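Local coordinates for protein methionine-R-sulfoxide reductase (Neisseria meningitidis, PDB 3MMH) that reduces the R-form of free methionine sulfoxide to methionine in a substrate pocket of its GAF-type domain, at residues G48-G53 and A108-S113; S115-P120 and L147-L152. All coordinates share one frame; numbering follows the deposited sequence. Where two conformers were deposited one is given.

Interaction 1 of 2, residues G48-G53 and A108-S113; sequences GWFWVG and ACSSLS. With SME (methionine sulfoxide), chain C.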
ATOM      1  N   GLY A  48     -12.093   5.499  -6.397  1.00 10.43           N
ATOM      2  CA  GLY A  48     -12.655   5.656  -5.081  1.00 11.17           C
ATOM      3  C   GLY A  48     -13.236   4.413  -4.497  1.00 11.41           C
ATOM      4  O   GLY A  48     -14.017   4.480  -3.518  1.00 13.55           O
ATOM      5  N   TRP A  49     -12.881   3.223  -4.973  1.00 10.52           N
ATOM      6  CA  TRP A  49     -13.376   1.995  -4.437  1.00 10.60           C
ATOM      7  C   TRP A  49     -13.020   1.908  -2.980  1.00  9.63           C
ATOM      8  O   TRP A  49     -12.017   2.394  -2.515  1.00 11.55           O
ATOM      9  CB  TRP A  49     -12.777   0.795  -5.195  1.00 10.17           C
ATOM     10  CG  TRP A  49     -13.143   0.712  -6.637  1.00 10.01           C
ATOM     11  CD1 TRP A  49     -14.374   0.948  -7.185  1.00 10.83           C
ATOM     12  CD2 TRP A  49     -12.278   0.424  -7.711  1.00  8.94           C
ATOM     13  NE1 TRP A  49     -14.349   0.774  -8.544  1.00 10.15           N
ATOM     14  CE2 TRP A  49     -13.081   0.423  -8.889  1.00  9.97           C
ATOM     15  CE3 TRP A  49     -10.949   0.115  -7.844  1.00  9.94           C
ATOM     16  CZ2 TRP A  49     -12.543   0.125 -10.150  1.00 10.17           C
ATOM     17  CZ3 TRP A  49     -10.443  -0.179  -9.102  1.00  9.52           C
ATOM     18  CH2 TRP A  49     -11.224  -0.173 -10.261  1.00  9.62           C
ATOM     19  N   PHE A  50     -13.826   1.170  -2.231  1.00  9.64           N
ATOM     20  CA  PHE A  50     -13.608   0.915  -0.806  1.00  9.83           C
ATOM     21  C   PHE A  50     -12.236   0.268  -0.528  1.00  9.34           C
ATOM     22  O   PHE A  50     -11.560   0.664   0.452  1.00  9.95           O
ATOM     23  CB  PHE A  50     -14.713  -0.036  -0.313  1.00 11.38           C
ATOM     24  CG  PHE A  50     -14.646  -0.390   1.125  1.00 12.32           C
ATOM     25  CD1 PHE A  50     -14.867   0.560   2.130  1.00 15.47           C
ATOM     26  CD2 PHE A  50     -14.405  -1.701   1.491  1.00 15.49           C
ATOM     27  CE1 PHE A  50     -14.770   0.227   3.483  1.00 17.75           C
ATOM     28  CE2 PHE A  50     -14.330  -2.043   2.838  1.00 17.65           C
ATOM     29  CZ  PHE A  50     -14.630  -1.099   3.772  1.00 17.56           C
ATOM     30  N   TRP A  51     -11.815  -0.677  -1.331  1.00  8.92           N
ATOM     31  CA  TRP A  51     -10.574  -1.339  -1.172  1.00  8.14           C
ATOM     32  C   TRP A  51     -10.049  -1.686  -2.513  1.00  8.11           C
ATOM     33  O   TRP A  51     -10.781  -2.187  -3.380  1.00  9.04           O
ATOM     34  CB  TRP A  51     -10.775  -2.617  -0.311  1.00  9.48           C
ATOM     35  CG  TRP A  51      -9.571  -3.219   0.340  1.00  8.07           C
ATOM     36  CD1 TRP A  51      -9.197  -2.996   1.647  1.00  9.08           C
ATOM     37  CD2 TRP A  51      -8.564  -4.081  -0.231  1.00  8.49           C
ATOM     38  NE1 TRP A  51      -8.071  -3.699   1.898  1.00  9.20           N
ATOM     39  CE2 TRP A  51      -7.651  -4.379   0.783  1.00  8.77           C
ATOM     40  CE3 TRP A  51      -8.385  -4.690  -1.476  1.00  8.75           C
ATOM     41  CZ2 TRP A  51      -6.560  -5.209   0.609  1.00  8.90           C
ATOM     42  CZ3 TRP A  51      -7.311  -5.493  -1.690  1.00  8.95           C
ATOM     43  CH2 TRP A  51      -6.391  -5.750  -0.659  1.00  9.59           C
ATOM     44  N   VAL A  52      -8.751  -1.519  -2.743  1.00  7.99           N
ATOM     45  CA  VAL A  52      -8.139  -1.962  -3.985  1.00  8.35           C
ATOM     46  C   VAL A  52      -6.659  -2.290  -3.743  1.00  6.84           C
ATOM     47  O   VAL A  52      -5.957  -1.480  -3.128  1.00  8.13           O
ATOM     48  CB  VAL A  52      -8.311  -0.996  -5.177  1.00  7.96           C
ATOM     49  CG1 VAL A  52      -7.818   0.408  -4.853  1.00 10.42           C
ATOM     50  CG2 VAL A  52      -7.723  -1.546  -6.454  1.00  9.63           C
ATOM     51  N   GLY A  53      -6.196  -3.414  -4.223  1.00  7.49           N
ATOM     52  CA  GLY A  53      -4.839  -3.811  -3.976  1.00  7.38           C
ATOM     53  C   GLY A  53      -4.516  -5.171  -4.440  1.00  7.71           C
ATOM     54  O   GLY A  53      -5.233  -5.728  -5.324  1.00  8.87           O
ATOM     55  N   ALA A 108     -14.891 -12.352   4.031  1.00 17.54           N
ATOM     56  CA  ALA A 108     -15.249 -11.016   4.436  1.00 18.35           C
ATOM     57  C   ALA A 108     -14.174 -10.367   5.351  1.00 19.73           C
ATOM     58  O   ALA A 108     -14.393 -10.214   6.545  1.00 23.03           O
ATOM     59  CB  ALA A 108     -16.714 -10.960   5.062  1.00 19.69           C
ATOM     60  N   CYS A 109     -13.052  -9.882   4.831  1.00 18.57           N
ATOM     61  CA  CYS A 109     -11.997  -9.242   5.675  1.00 19.19           C
ATOM     62  C   CYS A 109     -12.563  -7.959   6.242  1.00 19.75           C
ATOM     63  O   CYS A 109     -12.130  -7.532   7.298  1.00 22.35           O
ATOM     64  CB  CYS A 109     -10.642  -8.999   4.944  1.00 20.02           C
ATOM     65  SG  CYS A 109     -10.003 -10.453   4.162  1.00 20.08           S
ATOM     66  N   SER A 110     -13.457  -7.309   5.510  1.00 18.55           N
ATOM     67  CA  SER A 110     -14.286  -6.261   6.081  1.00 18.95           C
ATOM     68  C   SER A 110     -15.696  -6.648   6.003  1.00 19.38           C
ATOM     69  O   SER A 110     -16.135  -7.159   4.962  1.00 21.40           O
ATOM     70  CB  SER A 110     -14.061  -4.970   5.325  1.00 19.97           C
ATOM     71  OG  SER A 110     -14.982  -3.989   5.706  1.00 20.68           O
ATOM     72  N   SER A 111     -16.451  -6.325   7.041  1.00 19.63           N
ATOM     73  CA  SER A 111     -17.913  -6.577   7.044  1.00 19.22           C
ATOM     74  C   SER A 111     -18.637  -5.637   6.054  1.00 18.42           C
ATOM     75  O   SER A 111     -19.782  -5.848   5.726  1.00 20.27           O
ATOM     76  CB  SER A 111     -18.538  -6.338   8.437  1.00 19.93           C
ATOM     77  OG  SER A 111     -18.346  -4.971   8.835  0.50 17.35           O
ATOM     78  N   LEU A 112     -17.990  -4.585   5.582  1.00 18.71           N
ATOM     79  CA  LEU A 112     -18.673  -3.490   4.841  1.00 18.23           C
ATOM     80  C   LEU A 112     -18.713  -3.721   3.299  1.00 18.12           C
ATOM     81  O   LEU A 112     -19.487  -3.075   2.614  1.00 18.73           O
ATOM     82  CB  LEU A 112     -18.013  -2.168   5.102  1.00 19.17           C
ATOM     83  CG  LEU A 112     -17.952  -1.731   6.559  1.00 20.89           C
ATOM     84  CD1 LEU A 112     -17.224  -0.392   6.598  1.00 28.86           C
ATOM     85  CD2 LEU A 112     -19.390  -1.547   7.037  1.00 25.92           C
ATOM     86  N   SER A 113     -17.850  -4.602   2.765  1.00 17.25           N
ATOM     87  CA  SER A 113     -17.861  -4.789   1.321  0.50 17.85           C
ATOM     88  C   SER A 113     -19.081  -5.607   0.865  1.00 16.27           C
ATOM     89  O   SER A 113     -19.492  -6.592   1.491  1.00 19.73           O
ATOM     90  CB  SER A 113     -16.547  -5.371   0.836  0.50 18.59           C
ATOM     91  OG  SER A 113     -16.332  -6.553   1.533  0.50 21.51           O
TER
HETATM   92  N   SME C 168     -12.958 -10.810  -0.335  1.00 13.70           N
HETATM   93  CA  SME C 168     -11.693 -11.520  -0.638  1.00 13.31           C
HETATM   94  CB  SME C 168     -10.638 -11.374   0.478  1.00 14.55           C
HETATM   95  CG  SME C 168      -9.761 -10.113   0.404  1.00 14.03           C
HETATM   96  S   SME C 168     -10.563  -8.689   1.021  1.00 20.21           S
HETATM   97  OE  SME C 168     -11.949  -8.418   0.687  1.00 26.51           O
HETATM   98  CE  SME C 168      -9.344  -7.486   0.694  1.00 14.89           C
HETATM   99  C   SME C 168     -11.969 -12.959  -0.974  1.00 13.49           C
HETATM  100  O   SME C 168     -11.013 -13.654  -1.345  1.00 13.58           O
HETATM  101  OXT SME C 168     -13.178 -13.403  -0.902  1.00 14.17           O
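S110 OG, set against the far edge of the F50 ring, accepts the backbone N-H of L112 at 3.1 Å in a nearly straight bond, with an angle of 166° at the hydrogen. The acceptor lies two residues before the donor, so the bond closes an ST turn in the loop ahead of strand 115-123. The same oxygen lies near the plane of the F50 ring, 3.5 Å from F50 CZ, while S110 CB meets the ring edge in its plane. F50 gets there because its CG stands anti to the backbone N (chi1 -179°), which carries the ring out from the start of strand 51-58 toward the loop. The L112 and F50 side chains cross at about a right angle: L112 CB comes obliquely to within 3.8 Å of F50 CZ, and L112 CD1 is about as near. S113 CB lies further back, 4.3 Å from F50 CD2. F50 and W51 both face D134 in a classic beta bulge, and W51, unlike F50, is turned into the substrate pocket. Its indole lies under the methyl of methionine sulfoxide, SME CE standing 3.4 Å above the ring plane and over the centre of the six-membered ring, a CH-pi type of approach. From the loop, C109 SG comes to 3.6 Å of SME S, and it is also joined to C75 by a disulfide. Both segments thus contribute to the pocket while F50 packs against the turn that follows C109. The sulfoxide is held with its methyl on an aromatic face and its sulfur beside a disulfide, an arrangement consistent with the thiol-based chemistry of methionine sulfoxide reductases, although the C75-C109 pair is oxidised here.

Interaction 2 of 2, residues S115-P120 and L147-L152; sequences SEIVVP and LYLGEL. With SME (methionine sulfoxide), chain C.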
ATOM      1  N   SER A 115     -19.588  -5.860  -3.009  1.00 13.18           N
ATOM      2  CA  SER A 115     -19.300  -6.397  -4.322  1.00 12.66           C
ATOM      3  C   SER A 115     -17.800  -6.393  -4.541  1.00 11.03           C
ATOM      4  O   SER A 115     -17.085  -5.703  -3.800  1.00 11.81           O
ATOM      5  CB  SER A 115     -20.035  -5.638  -5.428  1.00 13.08           C
ATOM      6  OG  SER A 115     -19.633  -4.287  -5.552  1.00 14.02           O
ATOM      7  N   GLU A 116     -17.285  -7.177  -5.461  1.00 10.83           N
ATOM      8  CA  GLU A 116     -15.858  -7.410  -5.610  1.00 10.54           C
ATOM      9  C   GLU A 116     -15.520  -7.851  -7.025  1.00 10.59           C
ATOM     10  O   GLU A 116     -16.352  -8.469  -7.733  1.00 12.19           O
ATOM     11  CB  GLU A 116     -15.466  -8.516  -4.621  1.00 11.27           C
ATOM     12  CG  GLU A 116     -14.025  -8.930  -4.549  1.00 11.60           C
ATOM     13  CD  GLU A 116     -13.662  -9.806  -3.421  1.00 11.55           C
ATOM     14  OE1 GLU A 116     -14.501 -10.336  -2.719  1.00 14.87           O
ATOM     15  OE2 GLU A 116     -12.433 -10.090  -3.210  1.00 13.80           O
ATOM     16  N   ILE A 117     -14.288  -7.633  -7.409  1.00  9.70           N
ATOM     17  CA  ILE A 117     -13.705  -8.240  -8.631  1.00  9.84           C
ATOM     18  C   ILE A 117     -12.267  -8.668  -8.311  1.00  8.81           C
ATOM     19  O   ILE A 117     -11.569  -7.939  -7.603  1.00  9.45           O
ATOM     20  CB  ILE A 117     -13.700  -7.278  -9.813  1.00  9.95           C
ATOM     21  CG1 ILE A 117     -13.230  -7.971 -11.086  1.00 10.72           C
ATOM     22  CG2 ILE A 117     -12.959  -5.997  -9.531  1.00 11.40           C
ATOM     23  CD1 ILE A 117     -13.477  -7.151 -12.386  1.00 13.13           C
ATOM     24  N   VAL A 118     -11.886  -9.829  -8.785  1.00  9.08           N
ATOM     25  CA  VAL A 118     -10.536 -10.332  -8.683  1.00  9.01           C
ATOM     26  C   VAL A 118     -10.001 -10.667 -10.055  1.00  9.24           C
ATOM     27  O   VAL A 118     -10.637 -11.446 -10.765  1.00 10.82           O
ATOM     28  CB  VAL A 118     -10.437 -11.536  -7.745  1.00  9.68           C
ATOM     29  CG1 VAL A 118      -8.978 -12.026  -7.668  1.00 11.54           C
ATOM     30  CG2 VAL A 118     -10.999 -11.183  -6.356  1.00 12.28           C
ATOM     31  N   VAL A 119      -8.836 -10.153 -10.405  1.00  9.41           N
ATOM     32  CA  VAL A 119      -8.186 -10.420 -11.678  1.00 10.39           C
ATOM     33  C   VAL A 119      -6.799 -11.066 -11.402  1.00  9.74           C
ATOM     34  O   VAL A 119      -5.951 -10.440 -10.774  1.00 10.18           O
ATOM     35  CB  VAL A 119      -8.006  -9.145 -12.517  1.00 10.12           C
ATOM     36  CG1 VAL A 119      -7.250  -9.445 -13.824  1.00 12.51           C
ATOM     37  CG2 VAL A 119      -9.300  -8.472 -12.738  1.00 12.07           C
ATOM     38  N   PRO A 120      -6.575 -12.285 -11.813  1.00 10.93           N
ATOM     39  CA  PRO A 120      -5.277 -12.909 -11.608  1.00 11.42           C
ATOM     40  C   PRO A 120      -4.190 -12.404 -12.528  1.00 12.62           C
ATOM     41  O   PRO A 120      -4.450 -11.965 -13.659  1.00 13.43           O
ATOM     42  CB  PRO A 120      -5.573 -14.408 -11.889  1.00 13.78           C
ATOM     43  CG  PRO A 120      -6.627 -14.317 -12.999  1.00 16.54           C
ATOM     44  CD  PRO A 120      -7.496 -13.125 -12.573  1.00 13.15           C
ATOM     45  N   LEU A 147     -12.820  -6.133 -18.303  1.00 11.45           N
ATOM     46  CA  LEU A 147     -12.023  -5.873 -19.490  0.70 11.41           C
ATOM     47  C   LEU A 147     -10.771  -5.042 -19.148  1.00 10.20           C
ATOM     48  O   LEU A 147      -9.645  -5.417 -19.469  1.00 10.93           O
ATOM     49  CB  LEU A 147     -12.854  -5.171 -20.564  0.70 13.19           C
ATOM     50  CG  LEU A 147     -12.112  -4.921 -21.889  0.70 13.96           C
ATOM     51  CD1 LEU A 147     -12.112  -6.239 -22.688  0.70 14.24           C
ATOM     52  CD2 LEU A 147     -12.815  -3.809 -22.707  0.70 14.26           C
ATOM     53  N   TYR A 148     -10.977  -3.898 -18.536  1.00 10.97           N
ATOM     54  CA  TYR A 148      -9.884  -2.974 -18.310  1.00 10.12           C
ATOM     55  C   TYR A 148      -8.959  -3.351 -17.199  1.00 10.14           C
ATOM     56  O   TYR A 148      -7.739  -3.204 -17.349  1.00 10.61           O
ATOM     57  CB  TYR A 148     -10.430  -1.547 -18.146  1.00 10.86           C
ATOM     58  CG  TYR A 148     -10.917  -0.983 -19.454  1.00 12.25           C
ATOM     59  CD1 TYR A 148     -10.076  -0.807 -20.554  1.00 13.88           C
ATOM     60  CD2 TYR A 148     -12.217  -0.489 -19.583  1.00 13.20           C
ATOM     61  CE1 TYR A 148     -10.574  -0.273 -21.742  1.00 15.30           C
ATOM     62  CE2 TYR A 148     -12.659   0.077 -20.773  1.00 14.43           C
ATOM     63  CZ  TYR A 148     -11.844   0.140 -21.856  1.00 14.43           C
ATOM     64  OH  TYR A 148     -12.322   0.698 -23.048  1.00 18.69           O
ATOM     65  N   LEU A 149      -9.446  -3.967 -16.126  1.00  9.66           N
ATOM     66  CA  LEU A 149      -8.501  -4.496 -15.124  1.00  9.98           C
ATOM     67  C   LEU A 149      -7.785  -5.695 -15.671  1.00  9.07           C
ATOM     68  O   LEU A 149      -6.628  -5.940 -15.291  1.00 10.07           O
ATOM     69  CB  LEU A 149      -9.193  -4.802 -13.795  1.00  9.61           C
ATOM     70  CG  LEU A 149      -9.761  -3.567 -13.063  1.00  9.56           C
ATOM     71  CD1 LEU A 149     -10.618  -3.998 -11.901  1.00 10.91           C
ATOM     72  CD2 LEU A 149      -8.623  -2.630 -12.619  1.00 10.89           C
ATOM     73  N   GLY A 150      -8.371  -6.453 -16.607  1.00 10.58           N
ATOM     74  CA  GLY A 150      -7.601  -7.481 -17.294  1.00 11.31           C
ATOM     75  C   GLY A 150      -6.488  -6.926 -18.131  1.00 10.96           C
ATOM     76  O   GLY A 150      -5.379  -7.499 -18.136  1.00 12.88           O
ATOM     77  N   GLU A 151      -6.713  -5.806 -18.789  1.00 11.62           N
ATOM     78  CA  GLU A 151      -5.615  -5.172 -19.532  1.00 12.44           C
ATOM     79  C   GLU A 151      -4.571  -4.607 -18.584  1.00 11.17           C
ATOM     80  O   GLU A 151      -3.380  -4.692 -18.881  1.00 11.89           O
ATOM     81  CB  GLU A 151      -6.193  -4.047 -20.405  1.00 14.30           C
ATOM     82  CG  GLU A 151      -7.049  -4.489 -21.595  1.00 20.02           C
ATOM     83  CD  GLU A 151      -6.331  -5.505 -22.479  0.80 23.84           C
ATOM     84  OE1 GLU A 151      -5.168  -5.282 -22.818  0.80 31.72           O
ATOM     85  OE2 GLU A 151      -6.918  -6.579 -22.703  0.80 34.95           O
ATOM     86  N   LEU A 152      -4.957  -4.066 -17.443  1.00 10.44           N
ATOM     87  CA  LEU A 152      -4.031  -3.613 -16.448  1.00 10.46           C
ATOM     88  C   LEU A 152      -3.158  -4.796 -15.949  1.00 10.10           C
ATOM     89  O   LEU A 152      -1.945  -4.635 -15.738  1.00 10.34           O
ATOM     90  CB  LEU A 152      -4.743  -2.950 -15.297  1.00 10.20           C
ATOM     91  CG  LEU A 152      -3.814  -2.458 -14.172  1.00 11.25           C
ATOM     92  CD1 LEU A 152      -2.751  -1.499 -14.665  1.00 12.69           C
ATOM     93  CD2 LEU A 152      -4.700  -1.781 -13.092  1.00 12.68           C
TER
HETATM   94  N   SME C 168     -12.958 -10.810  -0.335  1.00 13.70           N
HETATM   95  CA  SME C 168     -11.693 -11.520  -0.638  1.00 13.31           C
HETATM   96  CB  SME C 168     -10.638 -11.374   0.478  1.00 14.55           C
HETATM   97  CG  SME C 168      -9.761 -10.113   0.404  1.00 14.03           C
HETATM   98  S   SME C 168     -10.563  -8.689   1.021  1.00 20.21           S
HETATM   99  OE  SME C 168     -11.949  -8.418   0.687  1.00 26.51           O
HETATM  100  CE  SME C 168      -9.344  -7.486   0.694  1.00 14.89           C
HETATM  101  C   SME C 168     -11.969 -12.959  -0.974  1.00 13.49           C
HETATM  102  O   SME C 168     -11.013 -13.654  -1.345  1.00 13.58           O
HETATM  103  OXT SME C 168     -13.178 -13.403  -0.902  1.00 14.17           O
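V119 and I117, two residues apart on strand 115-123, meet L149 of helix 143-165 in a buried, largely apolar contact. V119 CG2 approaches L149 CB at 3.8 Å, and the other branch, V119 CG1, reaches past it to the backbone of the helix, 4.0 Å from G150 CA. That branch is placed anti to the V119 backbone N (chi1 177°) and rests on a residue that has no side chain; V119 CA and G150 CA, 6.4 Å apart, are the nearest CA pair between the segments. Two residues earlier on the strand, I117 CG2 touches L149 CD1 at 3.9 Å, the two side chains meeting at a slant. L149 therefore bridges both strand residues, its CB serving V119 and the end of one branch serving I117. The solvent side of the helix is looser. L147 and E151 point away from the strand and are exposed, and Y148, turned off to another flank, meets Y15 of helix 11-27. The opposite face of the strand is polar at one point: E116 extends into the substrate pocket, where its OE1 accepts an N-H from SME N at 2.9 Å, and OE2 makes a weak bond to the same nitrogen. OD1 of D132 and OD1 of D134 lie close to E116 OE2. The strand and helix segments run roughly in the same direction, 34° apart, with their axes 8.5 Å from each other. Strand 115-123 pairs with 126-135 on one side and 95-97 on the other; helix 143-165 lies across one face of this antiparallel sheet with helix 11-27 beside it, while V118 packs on helix 83-91 across the other face.

Overall arrangement
The centres of interactions 1 and 2 lie 15 Å apart, and both reach the same antiparallel sheet, in which strand 126-135 runs between strands 51-58 and 115-123. They meet physically through W49 CH2, which is 4.2 Å from L149 CD1 on the face covered by helix 143-165. On the ligand side they converge on one methionine sulfoxide: residues 48-53 and 108-113 attend to its methyl and sulfur, whereas 115-120 binds its amino group. C85 and V84, through their backbone N atoms, and I107, through its carbonyl, add further hydrogen bonds. The pocket thus lies on the face of the GAF-type sheet that also carries helix 83-91, and helices 11-27 and 143-165 lie on the other.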